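Local coordinates for geranylgeranyl pyrophosphate synthase (Corynebacterium glutamicum, PDB 3LMD), which probably builds long-chain isoprenoid diphosphates as a magnesium-dependent prenyl diphosphate synthase of the FPP/GGPP synthase family, at residues 176-181 with 189-194; 280-285 with 297-302. All coordinates share one frame; numbering follows the deposited sequence.

In the fold
The two contacts follow one another along the chain of this all-helical protein. Contact 1 pairs the end of helix 159-181 with the start of helix 188-214; contact 2, further along, pairs helices 278-286 and 294-306. Their centres lie about 23 Å apart and their nearest atoms about 11 Å, so they do not touch. Helix 267-274 borders both: Ile189 packs on its Leu267 and Leu270, Leu283 on its Ala272 and Leu273. Contact 1 thus belongs to the region of the metal-binding aspartate motif, with Asp115, and of the dimer interface. Contact 2 is a peripheral hairpin, its centre about 29 Å from the centre of the chain, carrying Glu302 of another calcium site; neither site is filled in this chain.

Contact 1 (176-181 with 189-194); sequences QMRETV and IEHYTN
Arg178 packs tightly against both Asn194 and His191 where helix 159-181 ends beside the start of helix 188-214. Asn194 lays its CB over one face of the Arg178 guanidinium, off-centre toward the rim and 3.6 Å from NE, while its amide is turned 52° from the guanidinium plane. The arginine reaches this place because its chain leaves anti to the backbone N (chi1 -173°) and then bends at chi3, passing CD within 3.6 Å of Asn194 CB. The His191 ring and the arginine stem run antiparallel alongside each other, with His191 CE1 3.7 Å from Arg178 CG. The same CE1 points edge-on at the Arg178 backbone, 3.2 Å from O and near the ring plane. Phe61 of the second subunit also packs against the arginine side chain.

The looser side is the NE2 edge of the histidine, which is only partly buried. Here a water, also in the ring plane, spans the gap; it donates to Glu179 O at 2.8 Å and is hydrogen-bonded to His191 NE2 at 2.9 Å.

Two residues earlier on the same helix, Gln176 NE2 is hydrogen-bonded to Asp115 OD1. Asp115 belongs to the first aspartate-rich DDxxD motif of the family and is a seen calcium ligand, which would place Gln176 in the second shell when metal is bound. With no direct hydrogen bond between the segments, their join depends on dispersion and one bridging water; the polar grip on Arg178 comes from elsewhere, through the salt bridge of its NE with Glu198.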
loop_
_atom_site.group_PDB
_atom_site.type_symbol
_atom_site.label_atom_id
_atom_site.label_comp_id
_atom_site.label_asym_id
_atom_site.label_seq_id
_atom_site.Cartn_x
_atom_site.Cartn_y
_atom_site.Cartn_z
ATOM N N GLN A 176 5.557 -12.185 0.046
ATOM C CA GLN A 176 5.421 -12.006 -1.413
ATOM C C GLN A 176 6.794 -11.766 -2.075
ATOM O O GLN A 176 7.094 -12.309 -3.139
ATOM C CB GLN A 176 4.482 -10.813 -1.726
ATOM C CG GLN A 176 3.054 -10.977 -1.176
ATOM C CD GLN A 176 2.182 -9.702 -1.341
ATOM O OE1 GLN A 176 2.292 -8.745 -0.569
ATOM N NE2 GLN A 176 1.317 -9.702 -2.341
ATOM N N MET A 177 7.616 -10.924 -1.471
ATOM C CA MET A 177 8.970 -10.643 -2.029
ATOM C C MET A 177 9.823 -11.908 -1.980
ATOM O O MET A 177 10.553 -12.203 -2.911
ATOM C CB MET A 177 9.681 -9.520 -1.225
ATOM C CG MET A 177 10.991 -9.028 -1.895
ATOM S SD MET A 177 10.701 -8.077 -3.450
ATOM C CE MET A 177 10.476 -6.483 -2.711
ATOM N N ARG A 178 9.723 -12.649 -0.880
ATOM C CA ARG A 178 10.471 -13.907 -0.730
ATOM C C ARG A 178 10.086 -14.905 -1.820
ATOM O O ARG A 178 10.935 -15.558 -2.444
ATOM C CB ARG A 178 10.219 -14.525 0.666
ATOM C CG ARG A 178 11.105 -15.768 0.969
ATOM C CD ARG A 178 10.725 -16.418 2.306
ATOM N NE ARG A 178 10.855 -15.537 3.475
ATOM C CZ ARG A 178 11.986 -15.397 4.173
ATOM N NH1 ARG A 178 13.103 -16.027 3.785
ATOM N NH2 ARG A 178 12.022 -14.600 5.223
ATOM N N GLU A 179 8.797 -15.030 -2.062
ATOM C CA GLU A 179 8.357 -15.921 -3.124
ATOM C C GLU A 179 8.851 -15.437 -4.497
ATOM O O GLU A 179 9.251 -16.248 -5.345
ATOM C CB GLU A 179 6.834 -16.018 -3.130
ATOM C CG GLU A 179 6.294 -16.952 -4.218
ATOM C CD GLU A 179 4.787 -16.988 -4.204
ATOM O OE1 GLU A 179 4.173 -15.905 -4.076
ATOM O OE2 GLU A 179 4.221 -18.094 -4.300
ATOM N N THR A 180 8.807 -14.126 -4.710
ATOM C CA THR A 180 9.278 -13.512 -5.960
ATOM C C THR A 180 10.774 -13.730 -6.219
ATOM O O THR A 180 11.154 -14.096 -7.329
ATOM C CB THR A 180 8.961 -11.994 -6.026
ATOM O OG1 THR A 180 7.546 -11.817 -5.961
ATOM C CG2 THR A 180 9.453 -11.398 -7.352
ATOM N N VAL A 181 11.629 -13.511 -5.221
ATOM C CA VAL A 181 13.078 -13.729 -5.419
ATOM C C VAL A 181 13.487 -15.205 -5.426
ATOM O O VAL A 181 14.526 -15.565 -5.978
ATOM C CB VAL A 181 13.953 -12.986 -4.372
ATOM C CG1 VAL A 181 13.604 -11.485 -4.339
ATOM C CG2 VAL A 181 13.798 -13.617 -3.013
ATOM N N ILE A 189 13.061 -26.336 1.561
ATOM C CA ILE A 189 11.934 -26.613 2.441
ATOM C C ILE A 189 11.741 -25.495 3.479
ATOM O O ILE A 189 10.617 -25.125 3.793
ATOM C CB ILE A 189 12.089 -27.980 3.132
ATOM C CG1 ILE A 189 11.861 -29.093 2.100
ATOM C CG2 ILE A 189 11.093 -28.106 4.311
ATOM C CD1 ILE A 189 12.407 -30.469 2.516
ATOM N N GLU A 190 12.842 -24.969 4.000
ATOM C CA GLU A 190 12.817 -23.750 4.830
ATOM C C GLU A 190 12.231 -22.560 4.058
ATOM O O GLU A 190 11.460 -21.765 4.610
ATOM C CB GLU A 190 14.231 -23.392 5.308
ATOM C CG GLU A 190 14.816 -24.402 6.272
ATOM C CD GLU A 190 16.146 -23.952 6.872
ATOM O OE1 GLU A 190 16.683 -22.906 6.448
ATOM O OE2 GLU A 190 16.652 -24.652 7.774
ATOM N N HIS A 191 12.631 -22.410 2.797
ATOM C CA HIS A 191 12.079 -21.363 1.939
ATOM C C HIS A 191 10.565 -21.504 1.811
ATOM O O HIS A 191 9.818 -20.545 1.996
ATOM C CB HIS A 191 12.716 -21.428 0.539
ATOM C CG HIS A 191 12.110 -20.482 -0.450
ATOM N ND1 HIS A 191 12.315 -19.118 -0.398
ATOM C CD2 HIS A 191 11.297 -20.701 -1.512
ATOM C CE1 HIS A 191 11.671 -18.542 -1.398
ATOM N NE2 HIS A 191 11.053 -19.483 -2.095
ATOM N N TYR A 192 10.114 -22.707 1.467
ATOM C CA TYR A 192 8.709 -22.966 1.286
ATOM C C TYR A 192 7.987 -22.642 2.575
ATOM O O TYR A 192 6.964 -21.999 2.558
ATOM C CB TYR A 192 8.481 -24.444 0.917
ATOM C CG TYR A 192 7.047 -24.932 1.039
ATOM C CD1 TYR A 192 6.195 -24.910 -0.052
ATOM C CD2 TYR A 192 6.582 -25.497 2.231
ATOM C CE1 TYR A 192 4.888 -25.375 0.044
ATOM C CE2 TYR A 192 5.283 -25.955 2.352
ATOM C CZ TYR A 192 4.442 -25.911 1.247
ATOM O OH TYR A 192 3.147 -26.374 1.345
ATOM N N THR A 193 8.529 -23.098 3.694
ATOM C CA THR A 193 7.876 -22.899 4.992
ATOM C C THR A 193 7.771 -21.409 5.332
ATOM O O THR A 193 6.716 -20.943 5.809
ATOM C CB THR A 193 8.621 -23.628 6.124
ATOM O OG1 THR A 193 8.561 -25.032 5.882
ATOM C CG2 THR A 193 7.971 -23.326 7.502
ATOM N N ASN A 194 8.846 -20.671 5.088
ATOM C CA ASN A 194 8.874 -19.220 5.356
ATOM C C ASN A 194 7.889 -18.469 4.489
ATOM O O ASN A 194 7.203 -17.574 4.958
ATOM C CB ASN A 194 10.275 -18.644 5.112
ATOM C CG ASN A 194 11.271 -19.064 6.168
ATOM O OD1 ASN A 194 10.903 -19.339 7.289
ATOM N ND2 ASN A 194 12.533 -19.122 5.805
HETATM O O HOH W 1 9.702 -18.863 -4.573
#

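Contact 2 (280-285 with 297-302); sequences GAELRD and VNHVLE
Glu282 and His299 reach across a short antiparallel helical hairpin, built from helices 278-286 and 294-306 of the all-alpha prenyl synthase fold. Backbone spacing is closest between Leu283 and Val300, whose CA atoms are 7.0 Å apart, and the interactions there fall into a polar kind and an apolar kind.

The polar link is a single hydrogen bond from a histidine to a carboxylate. His299 NE2 donates to Glu282 OE2 over 2.7 Å, and the N-H points almost straight at its acceptor (169°). OE2 lies practically in the imidazole plane, at the edge of the ring. The approach looks different from the glutamate, because the nitrogen lies well off the carboxylate plane, by 46°. Glu282 spans the gap with a fully extended chain, CG anti to the backbone N at chi1 -172°, and runs roughly perpendicular to the histidine side chain. The nearby negative charge would be expected to stabilise a protonated imidazole, although His299 is exposed and solvent would weaken that effect.

Next to this bond lies the apolar part, which is buried. Leu283 turns its CD2 methyl onto Val300 CG1 at 3.8 Å. The patch widens beyond the two segments: Leu303 and Leu304 of helix 294-306 also meet Leu283, while Leu260, Leu287 and Leu291 pack on Val300. The hairpin is thereby tied to helix 258-262 and the loop after helix 278-286.

Further along the second helix is Glu302; it and Ser305 have both been seen as calcium ligands in this protein, though this chain carries no ion there. The two are also joined directly, the OG of Ser305 being hydrogen-bonded to the backbone O of Glu302.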
loop_
_atom_site.group_PDB
_atom_site.type_symbol
_atom_site.label_atom_id
_atom_site.label_comp_id
_atom_site.label_asym_id
_atom_site.label_seq_id
_atom_site.Cartn_x
_atom_site.Cartn_y
_atom_site.Cartn_z
ATOM N N GLY A 280 13.821 -40.697 -5.973
ATOM C CA GLY A 280 14.397 -39.379 -5.684
ATOM C C GLY A 280 15.372 -38.952 -6.776
ATOM O O GLY A 280 15.372 -37.800 -7.233
ATOM N N ALA A 281 16.219 -39.881 -7.205
ATOM C CA ALA A 281 17.197 -39.577 -8.259
ATOM C C ALA A 281 16.541 -39.213 -9.580
ATOM O O ALA A 281 16.983 -38.281 -10.279
ATOM C CB ALA A 281 18.220 -40.764 -8.438
ATOM N N GLU A 282 15.479 -39.930 -9.930
ATOM C CA GLU A 282 14.798 -39.696 -11.182
ATOM C C GLU A 282 14.037 -38.364 -11.162
ATOM O O GLU A 282 13.992 -37.652 -12.165
ATOM C CB GLU A 282 13.817 -40.830 -11.532
ATOM C CG GLU A 282 13.271 -40.646 -12.960
ATOM C CD GLU A 282 12.445 -41.812 -13.484
ATOM O OE1 GLU A 282 12.323 -42.860 -12.802
ATOM O OE2 GLU A 282 11.907 -41.670 -14.602
ATOM N N LEU A 283 13.438 -38.042 -10.020
ATOM C CA LEU A 283 12.788 -36.741 -9.822
ATOM C C LEU A 283 13.786 -35.584 -9.904
ATOM O O LEU A 283 13.483 -34.551 -10.524
ATOM C CB LEU A 283 12.013 -36.695 -8.479
ATOM C CG LEU A 283 10.686 -37.457 -8.437
ATOM C CD1 LEU A 283 10.178 -37.583 -6.988
ATOM C CD2 LEU A 283 9.617 -36.793 -9.303
ATOM N N ARG A 284 14.951 -35.736 -9.289
ATOM C CA ARG A 284 15.991 -34.702 -9.378
ATOM C C ARG A 284 16.411 -34.485 -10.841
ATOM O O ARG A 284 16.603 -33.353 -11.278
ATOM C CB ARG A 284 17.212 -35.015 -8.507
ATOM C CG ARG A 284 16.991 -34.851 -6.978
ATOM C CD ARG A 284 18.275 -35.019 -6.137
ATOM N NE ARG A 284 18.800 -36.402 -6.127
ATOM C CZ ARG A 284 18.357 -37.386 -5.345
ATOM N NH1 ARG A 284 18.907 -38.590 -5.420
ATOM N NH2 ARG A 284 17.368 -37.175 -4.485
ATOM N N ASP A 285 16.550 -35.574 -11.584
ATOM C CA ASP A 285 16.843 -35.500 -13.009
ATOM C C ASP A 285 15.766 -34.748 -13.794
ATOM O O ASP A 285 16.070 -33.920 -14.645
ATOM C CB ASP A 285 16.989 -36.903 -13.583
ATOM C CG ASP A 285 17.552 -36.895 -14.986
ATOM O OD1 ASP A 285 18.579 -36.216 -15.208
ATOM O OD2 ASP A 285 16.967 -37.566 -15.864
ATOM N N VAL A 297 4.445 -34.488 -16.898
ATOM C CA VAL A 297 3.698 -34.192 -15.680
ATOM C C VAL A 297 3.131 -35.468 -15.070
ATOM O O VAL A 297 3.328 -35.739 -13.881
ATOM C CB VAL A 297 2.551 -33.185 -15.933
ATOM C CG1 VAL A 297 1.574 -33.180 -14.769
ATOM C CG2 VAL A 297 3.118 -31.798 -16.175
ATOM N N ASN A 298 2.430 -36.247 -15.891
ATOM C CA ASN A 298 1.867 -37.510 -15.470
ATOM C C ASN A 298 2.932 -38.467 -14.894
ATOM O O ASN A 298 2.684 -39.173 -13.919
ATOM C CB ASN A 298 1.147 -38.172 -16.647
ATOM C CG ASN A 298 0.378 -39.409 -16.239
ATOM O OD1 ASN A 298 -0.483 -39.356 -15.360
ATOM N ND2 ASN A 298 0.680 -40.534 -16.879
ATOM N N HIS A 299 4.105 -38.493 -15.510
ATOM C CA HIS A 299 5.160 -39.396 -15.086
ATOM C C HIS A 299 5.675 -38.930 -13.712
ATOM O O HIS A 299 5.867 -39.732 -12.809
ATOM C CB HIS A 299 6.288 -39.434 -16.130
ATOM C CG HIS A 299 7.427 -40.337 -15.761
ATOM N ND1 HIS A 299 7.245 -41.652 -15.389
ATOM C CD2 HIS A 299 8.762 -40.112 -15.708
ATOM C CE1 HIS A 299 8.418 -42.199 -15.114
ATOM N NE2 HIS A 299 9.357 -41.284 -15.296
ATOM N N VAL A 300 5.874 -37.627 -13.561
ATOM C CA VAL A 300 6.255 -37.052 -12.272
ATOM C C VAL A 300 5.230 -37.345 -11.168
ATOM O O VAL A 300 5.597 -37.779 -10.074
ATOM C CB VAL A 300 6.504 -35.549 -12.372
ATOM C CG1 VAL A 300 6.766 -34.956 -10.968
ATOM C CG2 VAL A 300 7.673 -35.289 -13.291
ATOM N N LEU A 301 3.950 -37.125 -11.452
ATOM C CA LEU A 301 2.897 -37.466 -10.494
ATOM C C LEU A 301 2.940 -38.949 -10.113
ATOM O O LEU A 301 2.644 -39.317 -8.986
ATOM C CB LEU A 301 1.511 -37.121 -11.057
ATOM C CG LEU A 301 1.174 -35.629 -11.211
ATOM C CD1 LEU A 301 -0.104 -35.432 -12.050
ATOM C CD2 LEU A 301 1.039 -34.943 -9.847
ATOM N N GLU A 302 3.284 -39.814 -11.058
ATOM C CA GLU A 302 3.421 -41.237 -10.719
ATOM C C GLU A 302 4.629 -41.479 -9.818
ATOM O O GLU A 302 4.513 -42.168 -8.798
ATOM C CB GLU A 302 3.515 -42.107 -11.990
ATOM C CG GLU A 302 3.576 -43.597 -11.716
ATOM C CD GLU A 302 2.434 -44.086 -10.826
ATOM O OE1 GLU A 302 1.275 -43.674 -11.064
ATOM O OE2 GLU A 302 2.693 -44.889 -9.891
#